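Local coordinates for lysyl oxidase (Pichia pastoris, PDB 1W7C), which probably oxidises primary amines, including peptidyl lysine side chains, as a dimeric copper enzyme with a topaquinone cofactor, at residues Val11-Thr22 and Trp293-Ser303; Cys375-Thr384 and Arg395-Glu403. All blocks are in the same frame, centred on the assembly; numbering follows the deposited sequence. Where two conformers were deposited one is given.

Contact 2 is the more deeply buried of the pair, two strands of one hairpin zipped by antiparallel bonds interrupted by one classic bulge, with a disulfide and aromatic packing. Contact 1 lies nearer the surface and joins parts of the chain far apart in sequence: the N-terminal run Val11-Thr22 wraps a tight hairpin of the enzyme domain, held by apolar packing on a tyrosine ring, by acidic side chains and backbone carbonyls that accept N-H groups, and by bridging waters. The two meet side by side, their centres about 15 Å apart. Glu300 of contact 1 probably hydrogen-bonds Tyr399 of contact 2, and Phe302 packs on Phe382 and Tyr399. Both also touch the second subunit.

Contact 1 (Val11-Thr22 and Trp293-Ser303); sequences VEIEAPKTNIWT and WAYDGDEEYFS. Unlike the reference sequence in segment 293-303: Asp298 (reference Glu).
Ile13, Ala15 and Pro16 lie along Tyr301 of the beta hairpin 294-303, whose turn carries a G1 beta bulge with Glu300 and Tyr301 both facing Asp296. Tyr301 has CG anti to its N (chi1 174°), which carries the ring out under the N-terminal segment. Its CB meets Ala15 CB at 3.5 Å; Ile13 CD1 sits in the ring plane by CE2; Pro16 CD covers one face, 3.6 Å from the centroid, and Pro16 CG continues to the OH. With an alanine in place of Tyr301, Pro16 and the end of Ile13 would probably lose the ring they rest on, and a gap would open beneath the chain.

Polar bonds hold the same run within and beyond this patch. Ile13 N reaches Tyr295 O from above the carbonyl plane, while Glu12 CG lies over the Tyr295 ring with its carboxylate almost parallel to it. Asp296 OD2 takes Ala15 N on its anti lone pair in a nearly straight bond of 2.9 Å, and OD1 accepts Glu299 N, so one carboxylate ties the turn to the segment crossing it. His276 of the second subunit packs on Ile13 and Ser303. At the far end Glu299 grips Asn19 twice: OE1 receives Asn19 N at 2.9 Å, and Glu299 O, lying in the amide plane of Asn19, receives ND2 at 2.8 Å.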
loop_
_atom_site.group_PDB
_atom_site.type_symbol
_atom_site.label_atom_id
_atom_site.label_comp_id
_atom_site.label_asym_id
_atom_site.label_seq_id
_atom_site.Cartn_x
_atom_site.Cartn_y
_atom_site.Cartn_z
ATOM N N VAL A 11 24.047 -13.857 -15.993
ATOM C CA VAL A 11 24.075 -13.574 -17.419
ATOM C C VAL A 11 24.332 -12.107 -17.642
ATOM O O VAL A 11 23.687 -11.262 -17.048
ATOM C CB VAL A 11 22.743 -13.975 -18.079
ATOM C CG1 VAL A 11 22.668 -13.556 -19.566
ATOM C CG2 VAL A 11 22.503 -15.438 -17.892
ATOM N N GLU A 12 25.243 -11.822 -18.566
ATOM C CA GLU A 12 25.472 -10.462 -19.048
ATOM C C GLU A 12 25.020 -10.356 -20.497
ATOM O O GLU A 12 25.103 -11.347 -21.266
ATOM C CB GLU A 12 26.959 -10.114 -18.912
ATOM C CG GLU A 12 27.360 -9.880 -17.464
ATOM C CD GLU A 12 28.861 -9.716 -17.291
ATOM O OE1 GLU A 12 29.418 -8.681 -17.703
ATOM O OE2 GLU A 12 29.494 -10.644 -16.761
ATOM N N ILE A 13 24.557 -9.165 -20.868
ATOM C CA ILE A 13 24.078 -8.875 -22.201
ATOM C C ILE A 13 24.691 -7.607 -22.731
ATOM O O ILE A 13 25.302 -6.835 -21.980
ATOM C CB ILE A 13 22.554 -8.782 -22.207
ATOM C CG1 ILE A 13 22.076 -7.737 -21.162
ATOM C CG2 ILE A 13 21.971 -10.173 -21.976
ATOM C CD1 ILE A 13 20.707 -7.179 -21.350
ATOM N N GLU A 14 24.507 -7.371 -24.029
ATOM C CA GLU A 14 24.897 -6.101 -24.641
ATOM C C GLU A 14 23.675 -5.198 -24.822
ATOM O O GLU A 14 22.651 -5.632 -25.374
ATOM C CB GLU A 14 25.632 -6.372 -25.980
ATOM C CG GLU A 14 27.052 -6.902 -25.846
ATOM C CD GLU A 14 27.833 -6.788 -27.136
ATOM O OE1 GLU A 14 27.582 -7.604 -28.049
ATOM O OE2 GLU A 14 28.694 -5.886 -27.241
ATOM N N ALA A 15 23.745 -3.967 -24.284
ATOM C CA ALA A 15 22.681 -2.984 -24.372
ATOM C C ALA A 15 22.412 -2.689 -25.845
ATOM O O ALA A 15 23.359 -2.769 -26.680
ATOM C CB ALA A 15 23.076 -1.743 -23.677
ATOM N N PRO A 16 21.154 -2.442 -26.200
ATOM C CA PRO A 16 20.804 -2.058 -27.576
ATOM C C PRO A 16 21.550 -0.820 -28.082
ATOM O O PRO A 16 21.852 -0.726 -29.273
ATOM C CB PRO A 16 19.300 -1.790 -27.488
ATOM C CG PRO A 16 18.849 -2.600 -26.340
ATOM C CD PRO A 16 19.966 -2.584 -25.345
ATOM N N LYS A 17 21.786 0.130 -27.192
ATOM C CA LYS A 17 22.425 1.394 -27.516
ATOM C C LYS A 17 23.367 1.781 -26.389
ATOM O O LYS A 17 23.444 1.088 -25.372
ATOM C CB LYS A 17 21.374 2.471 -27.720
ATOM C CG LYS A 17 20.438 2.211 -28.892
ATOM C CD LYS A 17 21.069 2.618 -30.224
ATOM C CE LYS A 17 20.215 2.265 -31.453
ATOM N NZ LYS A 17 20.541 3.131 -32.681
ATOM N N THR A 18 24.106 2.864 -26.567
ATOM C CA THR A 18 24.965 3.460 -25.547
ATOM C C THR A 18 24.115 4.181 -24.502
ATOM O O THR A 18 23.128 4.862 -24.856
ATOM C CB THR A 18 25.895 4.500 -26.225
ATOM O OG1 THR A 18 26.801 3.819 -27.113
ATOM C CG2 THR A 18 26.802 5.196 -25.221
ATOM N N ASN A 19 24.546 4.135 -23.255
ATOM C CA ASN A 19 23.904 4.903 -22.224
ATOM C C ASN A 19 24.340 6.374 -22.299
ATOM O O ASN A 19 25.339 6.800 -21.681
ATOM C CB ASN A 19 24.229 4.277 -20.896
ATOM C CG ASN A 19 23.442 4.946 -19.737
ATOM O OD1 ASN A 19 22.998 6.102 -19.806
ATOM N ND2 ASN A 19 23.292 4.204 -18.664
ATOM N N ILE A 20 23.570 7.143 -23.057
ATOM C CA ILE A 20 23.852 8.541 -23.313
ATOM C C ILE A 20 23.515 9.443 -22.124
ATOM O O ILE A 20 23.710 10.655 -22.187
ATOM C CB ILE A 20 23.097 9.011 -24.592
ATOM C CG1 ILE A 20 21.589 8.705 -24.502
ATOM C CG2 ILE A 20 23.717 8.317 -25.809
ATOM C CD1 ILE A 20 20.757 9.375 -25.563
ATOM N N TRP A 21 22.992 8.840 -21.053
ATOM C CA TRP A 21 22.640 9.566 -19.846
ATOM C C TRP A 21 23.647 9.346 -18.725
ATOM O O TRP A 21 23.459 9.898 -17.644
ATOM C CB TRP A 21 21.220 9.174 -19.370
ATOM C CG TRP A 21 20.203 9.211 -20.448
ATOM C CD1 TRP A 21 19.497 10.292 -20.861
ATOM C CD2 TRP A 21 19.797 8.129 -21.288
ATOM N NE1 TRP A 21 18.656 9.958 -21.889
ATOM C CE2 TRP A 21 18.841 8.636 -22.193
ATOM C CE3 TRP A 21 20.160 6.781 -21.390
ATOM C CZ2 TRP A 21 18.197 7.837 -23.112
ATOM C CZ3 TRP A 21 19.531 5.992 -22.321
ATOM C CH2 TRP A 21 18.571 6.520 -23.188
ATOM N N THR A 22 24.676 8.543 -18.973
ATOM C CA THR A 22 25.517 8.101 -17.883
ATOM C C THR A 22 26.393 9.231 -17.340
ATOM O O THR A 22 26.721 10.193 -18.057
ATOM C CB THR A 22 26.363 6.892 -18.372
ATOM O OG1 THR A 22 26.836 6.152 -17.252
ATOM C CG2 THR A 22 27.601 7.345 -19.165
ATOM N N TRP A 293 17.694 -12.020 -13.997
ATOM C CA TRP A 293 17.857 -10.740 -14.664
ATOM C C TRP A 293 19.284 -10.675 -15.207
ATOM O O TRP A 293 20.188 -11.327 -14.716
ATOM C CB TRP A 293 17.545 -9.561 -13.715
ATOM C CG TRP A 293 18.323 -9.550 -12.427
ATOM C CD1 TRP A 293 17.961 -10.136 -11.252
ATOM C CD2 TRP A 293 19.566 -8.866 -12.162
ATOM N NE1 TRP A 293 18.921 -9.913 -10.292
ATOM C CE2 TRP A 293 19.923 -9.152 -10.822
ATOM C CE3 TRP A 293 20.451 -8.103 -12.938
ATOM C CZ2 TRP A 293 21.071 -8.652 -10.233
ATOM C CZ3 TRP A 293 21.591 -7.608 -12.350
ATOM C CH2 TRP A 293 21.902 -7.898 -11.013
ATOM N N ALA A 294 19.454 -9.905 -16.263
ATOM C CA ALA A 294 20.730 -9.738 -16.962
ATOM C C ALA A 294 21.094 -8.268 -17.040
ATOM O O ALA A 294 20.260 -7.395 -16.831
ATOM C CB ALA A 294 20.665 -10.343 -18.353
ATOM N N TYR A 295 22.345 -7.978 -17.362
ATOM C CA TYR A 295 22.793 -6.589 -17.430
ATOM C C TYR A 295 24.026 -6.458 -18.295
ATOM O O TYR A 295 24.747 -7.440 -18.548
ATOM C CB TYR A 295 23.077 -6.012 -16.039
ATOM C CG TYR A 295 24.307 -6.589 -15.388
ATOM C CD1 TYR A 295 25.495 -5.865 -15.307
ATOM C CD2 TYR A 295 24.281 -7.863 -14.859
ATOM C CE1 TYR A 295 26.622 -6.403 -14.731
ATOM C CE2 TYR A 295 25.435 -8.453 -14.294
ATOM C CZ TYR A 295 26.595 -7.716 -14.237
ATOM O OH TYR A 295 27.712 -8.238 -13.648
ATOM N N ASP A 296 24.198 -5.224 -18.772
ATOM C CA ASP A 296 25.408 -4.786 -19.465
ATOM C C ASP A 296 26.169 -3.916 -18.469
ATOM O O ASP A 296 25.685 -2.846 -18.095
ATOM C CB ASP A 296 25.000 -3.965 -20.700
ATOM C CG ASP A 296 26.175 -3.510 -21.514
ATOM O OD1 ASP A 296 27.241 -3.239 -20.922
ATOM O OD2 ASP A 296 26.091 -3.352 -22.755
ATOM N N GLY A 297 27.299 -4.390 -17.987
ATOM C CA GLY A 297 27.994 -3.710 -16.906
ATOM C C GLY A 297 28.532 -2.344 -17.281
ATOM O O GLY A 297 28.527 -1.433 -16.472
ATOM N N ASP A 298 28.990 -2.206 -18.513
ATOM C CA ASP A 298 29.552 -0.933 -18.997
ATOM C C ASP A 298 28.458 0.109 -19.255
ATOM O O ASP A 298 28.674 1.298 -19.046
ATOM C CB ASP A 298 30.346 -1.141 -20.291
ATOM C CG ASP A 298 31.706 -1.716 -20.064
ATOM O OD1 ASP A 298 32.095 -2.072 -18.920
ATOM O OD2 ASP A 298 32.493 -1.843 -21.017
ATOM N N GLU A 299 27.283 -0.342 -19.687
ATOM C CA GLU A 299 26.223 0.573 -20.065
ATOM C C GLU A 299 25.135 0.748 -18.999
ATOM O O GLU A 299 24.253 1.574 -19.167
ATOM C CB GLU A 299 25.581 0.156 -21.392
ATOM C CG GLU A 299 26.537 0.059 -22.573
ATOM C CD GLU A 299 27.254 1.360 -22.893
ATOM O OE1 GLU A 299 26.797 2.463 -22.554
ATOM O OE2 GLU A 299 28.317 1.293 -23.516
ATOM N N GLU A 300 25.225 0.000 -17.916
ATOM C CA GLU A 300 24.202 0.009 -16.882
ATOM C C GLU A 300 22.785 -0.093 -17.525
ATOM O O GLU A 300 21.870 0.663 -17.243
ATOM C CB GLU A 300 24.327 1.236 -15.936
ATOM C CG GLU A 300 25.481 0.928 -14.963
ATOM C CD GLU A 300 25.765 2.101 -14.068
ATOM O OE1 GLU A 300 25.306 2.113 -12.894
ATOM O OE2 GLU A 300 26.397 3.063 -14.579
ATOM N N TYR A 301 22.691 -1.116 -18.377
ATOM C CA TYR A 301 21.438 -1.516 -19.011
ATOM C C TYR A 301 21.025 -2.844 -18.397
ATOM O O TYR A 301 21.869 -3.730 -18.201
ATOM C CB TYR A 301 21.620 -1.658 -20.526
ATOM C CG TYR A 301 20.396 -2.201 -21.212
ATOM C CD1 TYR A 301 19.341 -1.362 -21.572
ATOM C CD2 TYR A 301 20.279 -3.545 -21.509
ATOM C CE1 TYR A 301 18.215 -1.849 -22.187
ATOM C CE2 TYR A 301 19.135 -4.052 -22.116
ATOM C CZ TYR A 301 18.111 -3.197 -22.481
ATOM O OH TYR A 301 16.960 -3.681 -23.078
ATOM N N PHE A 302 19.745 -2.952 -18.036
ATOM C CA PHE A 302 19.202 -4.101 -17.312
ATOM C C PHE A 302 18.032 -4.697 -18.081
ATOM O O PHE A 302 17.275 -3.963 -18.695
ATOM C CB PHE A 302 18.703 -3.618 -15.933
ATOM C CG PHE A 302 19.814 -3.180 -15.056
ATOM C CD1 PHE A 302 20.287 -1.883 -15.107
ATOM C CD2 PHE A 302 20.466 -4.082 -14.225
ATOM C CE1 PHE A 302 21.401 -1.524 -14.362
ATOM C CE2 PHE A 302 21.557 -3.709 -13.495
ATOM C CZ PHE A 302 22.020 -2.456 -13.549
ATOM N N SER A 303 17.953 -6.030 -18.098
ATOM C CA SER A 303 16.836 -6.767 -18.684
ATOM C C SER A 303 16.303 -7.796 -17.683
ATOM O O SER A 303 17.047 -8.488 -16.991
ATOM C CB SER A 303 17.251 -7.484 -20.014
ATOM O OG SER A 303 18.055 -8.598 -19.786
HETATM O O HOH W 1 21.417 -13.870 -14.787
HETATM O O HOH W 2 23.109 -10.920 -14.328
HETATM O O HOH W 3 28.723 -6.681 -19.247
HETATM O O HOH W 4 29.364 2.737 -25.300
HETATM O O HOH W 5 24.914 5.052 -15.698
HETATM O O HOH W 6 27.396 3.842 -19.023
#

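Contact 2 (Cys375-Thr384 and Arg395-Glu403). Unlike the reference sequence in segment 375-384: Ser377 (reference Ala). With NAG (2-acetamido-2-deoxy-beta-D-glucopyranose), chain T.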
loop_
_atom_site.group_PDB
_atom_site.type_symbol
_atom_site.label_atom_id
_atom_site.label_comp_id
_atom_site.label_asym_id
_atom_site.label_seq_id
_atom_site.Cartn_x
_atom_site.Cartn_y
_atom_site.Cartn_z
ATOM N N CYS A 375 19.482 -4.937 1.299
ATOM C CA CYS A 375 18.978 -5.688 0.157
ATOM C C CYS A 375 19.125 -7.152 0.478
ATOM O O CYS A 375 20.049 -7.551 1.242
ATOM C CB CYS A 375 19.783 -5.369 -1.118
ATOM S SG CYS A 375 19.781 -3.610 -1.570
ATOM N N PRO A 376 18.303 -8.015 -0.101
ATOM C CA PRO A 376 18.528 -9.459 0.074
ATOM C C PRO A 376 19.891 -9.909 -0.425
ATOM O O PRO A 376 20.565 -9.287 -1.252
ATOM C CB PRO A 376 17.389 -10.099 -0.746
ATOM C CG PRO A 376 16.366 -9.012 -0.892
ATOM C CD PRO A 376 17.130 -7.751 -0.946
ATOM N N SER A 377 20.312 -11.035 0.123
ATOM C CA SER A 377 21.615 -11.618 -0.169
ATOM C C SER A 377 21.790 -12.013 -1.662
ATOM O O SER A 377 22.911 -12.097 -2.151
ATOM C CB SER A 377 21.868 -12.821 0.748
ATOM O OG SER A 377 21.900 -12.408 2.116
ATOM N N THR A 378 20.676 -12.152 -2.385
ATOM C CA THR A 378 20.698 -12.482 -3.816
ATOM C C THR A 378 20.870 -11.234 -4.692
ATOM O O THR A 378 20.897 -11.342 -5.921
ATOM C CB THR A 378 19.392 -13.118 -4.226
ATOM O OG1 THR A 378 18.328 -12.251 -3.798
ATOM C CG2 THR A 378 19.157 -14.458 -3.558
ATOM N N ALA A 379 20.965 -10.067 -4.092
ATOM C CA ALA A 379 21.087 -8.824 -4.868
ATOM C C ALA A 379 22.435 -8.735 -5.573
ATOM O O ALA A 379 23.425 -9.241 -5.074
ATOM C CB ALA A 379 20.944 -7.609 -3.989
ATOM N N GLY A 380 22.451 -8.062 -6.708
ATOM C CA GLY A 380 23.669 -7.582 -7.313
ATOM C C GLY A 380 23.816 -6.084 -7.039
ATOM O O GLY A 380 22.855 -5.350 -6.975
ATOM N N TYR A 381 25.078 -5.657 -6.904
ATOM C CA TYR A 381 25.394 -4.286 -6.523
ATOM C C TYR A 381 26.174 -3.557 -7.606
ATOM O O TYR A 381 26.998 -4.168 -8.325
ATOM C CB TYR A 381 26.242 -4.286 -5.239
ATOM C CG TYR A 381 25.455 -4.659 -4.041
ATOM C CD1 TYR A 381 25.414 -5.949 -3.605
ATOM C CD2 TYR A 381 24.680 -3.716 -3.376
ATOM C CE1 TYR A 381 24.660 -6.323 -2.526
ATOM C CE2 TYR A 381 23.928 -4.060 -2.301
ATOM C CZ TYR A 381 23.909 -5.363 -1.873
ATOM O OH TYR A 381 23.134 -5.726 -0.797
ATOM N N PHE A 382 25.928 -2.252 -7.685
ATOM C CA PHE A 382 26.488 -1.392 -8.732
ATOM C C PHE A 382 27.156 -0.161 -8.182
ATOM O O PHE A 382 26.715 0.404 -7.191
ATOM C CB PHE A 382 25.370 -1.043 -9.761
ATOM C CG PHE A 382 24.924 -2.278 -10.481
ATOM C CD1 PHE A 382 23.946 -3.092 -9.936
ATOM C CD2 PHE A 382 25.617 -2.733 -11.603
ATOM C CE1 PHE A 382 23.643 -4.319 -10.525
ATOM C CE2 PHE A 382 25.310 -3.948 -12.202
ATOM C CZ PHE A 382 24.305 -4.729 -11.672
ATOM N N THR A 383 28.252 0.211 -8.836
ATOM C CA THR A 383 29.086 1.334 -8.466
ATOM C C THR A 383 28.689 2.535 -9.315
ATOM O O THR A 383 28.505 2.419 -10.545
ATOM C CB THR A 383 30.553 0.962 -8.750
ATOM O OG1 THR A 383 30.931 -0.149 -7.931
ATOM C CG2 THR A 383 31.478 2.104 -8.376
ATOM N N THR A 384 28.591 3.689 -8.662
ATOM C CA THR A 384 28.330 4.957 -9.315
ATOM C C THR A 384 29.358 5.985 -8.853
ATOM O O THR A 384 30.164 5.695 -7.996
ATOM C CB THR A 384 26.910 5.471 -9.012
ATOM O OG1 THR A 384 26.777 5.670 -7.596
ATOM C CG2 THR A 384 25.869 4.446 -9.444
ATOM N N ARG A 395 31.551 5.242 -5.573
ATOM C CA ARG A 395 30.706 4.662 -4.538
ATOM C C ARG A 395 30.289 3.263 -4.911
ATOM O O ARG A 395 29.434 3.053 -5.756
ATOM C CB ARG A 395 29.457 5.517 -4.345
ATOM C CG ARG A 395 29.657 6.693 -3.493
ATOM C CD ARG A 395 28.381 7.434 -3.092
ATOM N NE ARG A 395 28.785 8.695 -2.513
ATOM C CZ ARG A 395 29.239 9.716 -3.210
ATOM N NH1 ARG A 395 29.183 9.700 -4.536
ATOM N NH2 ARG A 395 29.646 10.812 -2.577
ATOM N N THR A 396 30.930 2.288 -4.293
ATOM C CA THR A 396 30.548 0.903 -4.491
ATOM C C THR A 396 29.287 0.658 -3.662
ATOM O O THR A 396 28.916 1.427 -2.753
ATOM C CB THR A 396 31.655 -0.061 -4.082
ATOM O OG1 THR A 396 31.882 0.074 -2.688
ATOM C CG2 THR A 396 32.966 0.326 -4.802
ATOM N N LEU A 397 28.601 -0.401 -4.030
ATOM C CA LEU A 397 27.366 -0.800 -3.361
ATOM C C LEU A 397 26.365 0.371 -3.305
ATOM O O LEU A 397 25.637 0.568 -2.335
ATOM C CB LEU A 397 27.655 -1.395 -1.984
ATOM C CG LEU A 397 28.209 -2.857 -1.930
ATOM C CD1 LEU A 397 29.272 -3.269 -2.923
ATOM C CD2 LEU A 397 28.584 -3.121 -0.514
ATOM N N SER A 398 26.313 1.142 -4.394
ATOM C CA SER A 398 25.500 2.343 -4.468
ATOM C C SER A 398 24.007 2.068 -4.712
ATOM O O SER A 398 23.157 2.740 -4.139
ATOM C CB SER A 398 26.038 3.242 -5.591
ATOM O OG SER A 398 25.272 4.410 -5.732
ATOM N N TYR A 399 23.719 1.104 -5.564
ATOM C CA TYR A 399 22.370 0.614 -5.729
ATOM C C TYR A 399 22.404 -0.873 -5.914
ATOM O O TYR A 399 23.438 -1.439 -6.242
ATOM C CB TYR A 399 21.603 1.348 -6.834
ATOM C CG TYR A 399 22.084 1.136 -8.262
ATOM C CD1 TYR A 399 21.537 0.150 -9.050
ATOM C CD2 TYR A 399 23.027 1.959 -8.824
ATOM C CE1 TYR A 399 21.907 -0.003 -10.379
ATOM C CE2 TYR A 399 23.410 1.824 -10.161
ATOM C CZ TYR A 399 22.847 0.832 -10.935
ATOM O OH TYR A 399 23.207 0.674 -12.255
ATOM N N CYS A 400 21.283 -1.525 -5.638
ATOM C CA CYS A 400 21.196 -2.972 -5.781
ATOM C C CYS A 400 20.017 -3.346 -6.646
ATOM O O CYS A 400 19.028 -2.588 -6.754
ATOM C CB CYS A 400 21.089 -3.694 -4.419
ATOM S SG CYS A 400 19.466 -3.461 -3.621
ATOM N N VAL A 401 20.135 -4.526 -7.246
ATOM C CA VAL A 401 19.128 -5.111 -8.086
ATOM C C VAL A 401 18.855 -6.526 -7.619
ATOM O O VAL A 401 19.786 -7.299 -7.427
ATOM C CB VAL A 401 19.618 -5.120 -9.547
ATOM C CG1 VAL A 401 18.557 -5.742 -10.475
ATOM C CG2 VAL A 401 20.017 -3.680 -9.997
ATOM N N PHE A 402 17.598 -6.875 -7.395
ATOM C CA PHE A 402 17.240 -8.200 -6.942
ATOM C C PHE A 402 15.866 -8.617 -7.414
ATOM O O PHE A 402 14.986 -7.780 -7.655
ATOM C CB PHE A 402 17.340 -8.360 -5.406
ATOM C CG PHE A 402 16.385 -7.488 -4.616
ATOM C CD1 PHE A 402 16.733 -6.193 -4.289
ATOM C CD2 PHE A 402 15.168 -7.995 -4.171
ATOM C CE1 PHE A 402 15.885 -5.388 -3.537
ATOM C CE2 PHE A 402 14.310 -7.193 -3.411
ATOM C CZ PHE A 402 14.672 -5.899 -3.099
ATOM N N GLU A 403 15.691 -9.927 -7.553
ATOM C CA GLU A 403 14.394 -10.499 -7.849
ATOM C C GLU A 403 13.738 -10.972 -6.551
ATOM O O GLU A 403 14.279 -11.763 -5.805
ATOM C CB GLU A 403 14.508 -11.653 -8.830
ATOM C CG GLU A 403 13.128 -12.075 -9.353
ATOM C CD GLU A 403 13.183 -13.180 -10.400
ATOM O OE1 GLU A 403 14.018 -14.110 -10.275
ATOM O OE2 GLU A 403 12.343 -13.120 -11.331
HETATM C C1 NAG T . 35.161 2.591 -9.172
HETATM C C2 NAG T . 36.537 2.546 -9.868
HETATM C C3 NAG T . 36.606 1.417 -10.889
HETATM C C4 NAG T . 36.247 0.099 -10.214
HETATM C C5 NAG T . 34.912 0.242 -9.456
HETATM C C6 NAG T . 34.584 -1.036 -8.676
HETATM C C7 NAG T . 37.968 4.490 -10.145
HETATM C C8 NAG T . 38.569 5.350 -11.216
HETATM N N2 NAG T . 36.877 3.808 -10.499
HETATM O O3 NAG T . 37.905 1.303 -11.446
HETATM O O4 NAG T . 36.207 -0.931 -11.185
HETATM O O5 NAG T . 35.004 1.323 -8.549
HETATM O O6 NAG T . 35.493 -1.162 -7.600
HETATM O O7 NAG T . 38.479 4.441 -9.023
HETATM O O HOH W 7 18.551 -11.220 -7.662
HETATM O O HOH W 8 16.392 -13.407 -5.410
HETATM O O HOH W 9 29.351 -1.885 -6.394
HETATM O O HOH W 10 28.001 7.918 -6.401
#
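Phe382 CB lies over one face of the Tyr399 ring, 3.5 Å from its centroid, and Thr384 CG2 lies in plane at the edge of that ring, 3.7 Å from Tyr399 CE2. The Phe382 and Tyr399 rings are near parallel, 20° apart, but slid so far that they barely overlap; beyond them Phe382 CE1 reaches Val401 CG2. The Phe402 ring takes Pro376 on one face, with CD directly above the centre at 3.5 Å. Leu397 CG makes an off-centre CH-pi contact with the Tyr381 ring, and Cys400 CB also meets that ring obliquely.

These groups line a beta hairpin. Gly380 and Val401 exchange two N-H...O bonds, and Phe382 N gives to Tyr399 O. A classic bulge follows: Ser398 and Tyr399 both face Phe382, whose O takes Ser398 N and, weakly, Tyr399 N. Beyond it, Thr384 and Arg395 resume the paired bonding. Thr384 OG1, placed between N and carbonyl carbon (chi1 61°), meets Ser398 OG at 2.7 Å; in the conformer given, the two hydroxyls link the strands across the bulge. At the other end the Cys375-Cys400 disulfide (SG to SG 2.1 Å, chi3 -83°) fastens the loop before the first strand to the second. Water joins Thr383 OG1 to Leu397 N, and Thr383 CG2 lies 3.6 Å from O5 of the NAG sugar.

Strand 391-405 pairs on its other side with strand 418-433, through backbone bonds of Cys400 with Arg430 and Phe402 with Asn428. Phe302 and Tyr295 meet Phe382 edge-to-face, Trp313 of strand 307-314 packs on Thr384 and Ser398, and Tyr399 OH hydrogen-bonds Thr311 OG1 beside its probable bond to Glu300.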